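Local coordinates for crispr-associated endoribonuclease CAS2 (Thermococcus onnurineus, PDB 5G4D), which probably acts as a magnesium-dependent endoribonuclease and pairs as a homodimer with Cas1 in the adaptation stage of CRISPR immunity, at residues K22-H27 and E46-G51. Numbering follows the deposited sequence.
Sequences KFLRRH and ERIKAG
With chi1 at 172°, F23 swings CG opposite its own backbone N and sends the ring straight out from helix 17-25 against G51 on helix 42-55, a flat group long enough to span from one helix to the backbone of the other. The far end of the ring does the touching: CZ lies 3.6 Å from G51 CA, and the backbone of G51 passes over one face. Glycine suits this place because a CB here would point at the ring and run into it. R47 O sits at the ring edge near its plane, 3.9 Å from CZ, while I48 O approaches CE2 obliquely at 3.6 Å. H27 CD2 stands 3.8 Å above the plane of the ring, offset toward its rim.

One turn back from G51, I48 makes contact through both its branches. Its CG2, set anti to the backbone N, meets L24 CD2 at 3.9 Å, the two side chains crossing at about a right angle. The other branch slides alongside H27 in the opposite direction, CD1 lying 3.9 Å from H27 CB. Histidine suits this margin, offering carbon to I48 and F23 while E44 accepts a hydrogen bond from its ND1, which should limit rotation of the imidazole; E44 also forms a salt bridge with R47.

Beneath, L24, a branched apolar chain fit for burial, and I48 both rest on I8 of strand 4-11, L24 also reaching F36 and I48 reaching V40. Two helices packed side by side on one face of a four-stranded antiparallel sheet form the ferredoxin-like fold of Cas2 proteins.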
loop_
_atom_site.group_PDB
_atom_site.type_symbol
_atom_site.label_atom_id
_atom_site.label_comp_id
_atom_site.label_asym_id
_atom_site.label_seq_id
_atom_site.Cartn_x
_atom_site.Cartn_y
_atom_site.Cartn_z
ATOM N N LYS A 22 1.391 15.879 -2.708
ATOM C CA LYS A 22 2.229 16.951 -2.176
ATOM C C LYS A 22 2.052 17.103 -0.672
ATOM O O LYS A 22 3.026 17.347 0.051
ATOM C CB LYS A 22 1.922 18.275 -2.895
ATOM C CG LYS A 22 2.940 19.378 -2.618
ATOM C CD LYS A 22 2.800 20.538 -3.618
ATOM C CE LYS A 22 1.467 21.262 -3.462
ATOM N NZ LYS A 22 1.294 21.879 -2.112
ATOM N N PHE A 23 0.821 16.938 -0.176
ATOM C CA PHE A 23 0.577 17.017 1.264
ATOM C C PHE A 23 1.282 15.887 2.003
ATOM O O PHE A 23 1.919 16.110 3.041
ATOM C CB PHE A 23 -0.928 16.989 1.549
ATOM C CG PHE A 23 -1.277 16.870 3.017
ATOM C CD1 PHE A 23 -1.187 17.969 3.858
ATOM C CD2 PHE A 23 -1.714 15.664 3.547
ATOM C CE1 PHE A 23 -1.513 17.865 5.208
ATOM C CE2 PHE A 23 -2.033 15.540 4.896
ATOM C CZ PHE A 23 -1.939 16.650 5.730
ATOM N N LEU A 24 1.164 14.656 1.501
ATOM C CA LEU A 24 1.751 13.539 2.234
ATOM C C LEU A 24 3.275 13.581 2.202
ATOM O O LEU A 24 3.925 13.101 3.141
ATOM C CB LEU A 24 1.219 12.212 1.685
ATOM C CG LEU A 24 -0.238 11.907 2.071
ATOM C CD1 LEU A 24 -0.687 10.612 1.409
ATOM C CD2 LEU A 24 -0.455 11.820 3.582
ATOM N N ARG A 25 3.866 14.174 1.160
ATOM C CA ARG A 25 5.320 14.314 1.121
ATOM C C ARG A 25 5.826 15.185 2.259
ATOM O O ARG A 25 6.979 15.048 2.683
ATOM C CB ARG A 25 5.777 14.892 -0.221
ATOM C CG ARG A 25 5.696 13.930 -1.384
ATOM C CD ARG A 25 6.331 14.521 -2.640
ATOM N NE ARG A 25 7.768 14.749 -2.496
ATOM C CZ ARG A 25 8.497 15.467 -3.347
ATOM N NH1 ARG A 25 7.922 16.039 -4.397
ATOM N NH2 ARG A 25 9.801 15.626 -3.145
ATOM N N ARG A 26 4.984 16.077 2.775
ATOM C CA ARG A 26 5.373 16.887 3.920
ATOM C C ARG A 26 5.272 16.148 5.251
ATOM O O ARG A 26 5.603 16.732 6.288
ATOM C CB ARG A 26 4.514 18.150 3.976
ATOM C CG ARG A 26 4.604 19.027 2.740
ATOM C CD ARG A 26 3.570 20.140 2.801
ATOM N NE ARG A 26 4.157 21.422 2.461
ATOM C CZ ARG A 26 4.036 21.999 1.270
ATOM N NH1 ARG A 26 3.337 21.408 0.315
ATOM N NH2 ARG A 26 4.612 23.175 1.028
ATOM N N HIS A 27 4.842 14.884 5.264
ATOM C CA HIS A 27 4.575 14.223 6.534
ATOM C C HIS A 27 5.153 12.817 6.597
ATOM O O HIS A 27 5.474 12.331 7.686
ATOM C CB HIS A 27 3.067 14.180 6.794
ATOM C CG HIS A 27 2.458 15.533 7.000
ATOM N ND1 HIS A 27 2.381 16.131 8.239
ATOM C CD2 HIS A 27 1.918 16.411 6.122
ATOM C CE1 HIS A 27 1.806 17.315 8.119
ATOM N NE2 HIS A 27 1.518 17.513 6.846
ATOM N N GLU A 46 -3.730 12.496 13.543
ATOM C CA GLU A 46 -4.987 13.233 13.435
ATOM C C GLU A 46 -4.871 14.373 12.434
ATOM O O GLU A 46 -5.827 14.667 11.708
ATOM C CB GLU A 46 -5.416 13.778 14.801
ATOM C CG GLU A 46 -5.843 12.710 15.784
ATOM C CD GLU A 46 -7.020 11.888 15.289
ATOM O OE1 GLU A 46 -7.910 12.445 14.615
ATOM O OE2 GLU A 46 -7.053 10.672 15.575
ATOM N N ARG A 47 -3.711 15.030 12.391
ATOM C CA ARG A 47 -3.515 16.137 11.464
ATOM C C ARG A 47 -3.385 15.635 10.034
ATOM O O ARG A 47 -3.859 16.288 9.093
ATOM C CB ARG A 47 -2.282 16.945 11.865
ATOM C CG ARG A 47 -2.536 17.885 13.041
ATOM C CD ARG A 47 -1.412 18.894 13.229
ATOM N NE ARG A 47 -0.094 18.274 13.379
ATOM C CZ ARG A 47 0.324 17.682 14.493
ATOM N NH1 ARG A 47 -0.488 17.605 15.535
ATOM N NH2 ARG A 47 1.537 17.149 14.569
ATOM N N ILE A 48 -2.738 14.481 9.849
ATOM C CA ILE A 48 -2.665 13.884 8.518
ATOM C C ILE A 48 -4.060 13.516 8.029
ATOM O O ILE A 48 -4.435 13.804 6.888
ATOM C CB ILE A 48 -1.743 12.656 8.528
ATOM C CG1 ILE A 48 -0.285 13.083 8.711
ATOM C CG2 ILE A 48 -1.919 11.847 7.212
ATOM C CD1 ILE A 48 0.679 11.907 8.929
ATOM N N LYS A 49 -4.832 12.842 8.883
ATOM C CA LYS A 49 -6.200 12.481 8.522
ATOM C C LYS A 49 -7.022 13.718 8.177
ATOM O O LYS A 49 -7.742 13.737 7.172
ATOM C CB LYS A 49 -6.847 11.693 9.662
ATOM C CG LYS A 49 -8.332 11.444 9.474
ATOM C CD LYS A 49 -8.902 10.645 10.628
ATOM C CE LYS A 49 -10.424 10.640 10.587
ATOM N NZ LYS A 49 -10.990 9.864 11.731
ATOM N N ALA A 50 -6.923 14.773 8.995
ATOM C CA ALA A 50 -7.697 15.984 8.723
ATOM C C ALA A 50 -7.243 16.667 7.436
ATOM O O ALA A 50 -8.072 17.189 6.678
ATOM C CB ALA A 50 -7.603 16.950 9.906
ATOM N N GLY A 51 -5.932 16.686 7.173
ATOM C CA GLY A 51 -5.453 17.239 5.916
ATOM C C GLY A 51 -5.967 16.475 4.713
ATOM O O GLY A 51 -6.363 17.071 3.705
#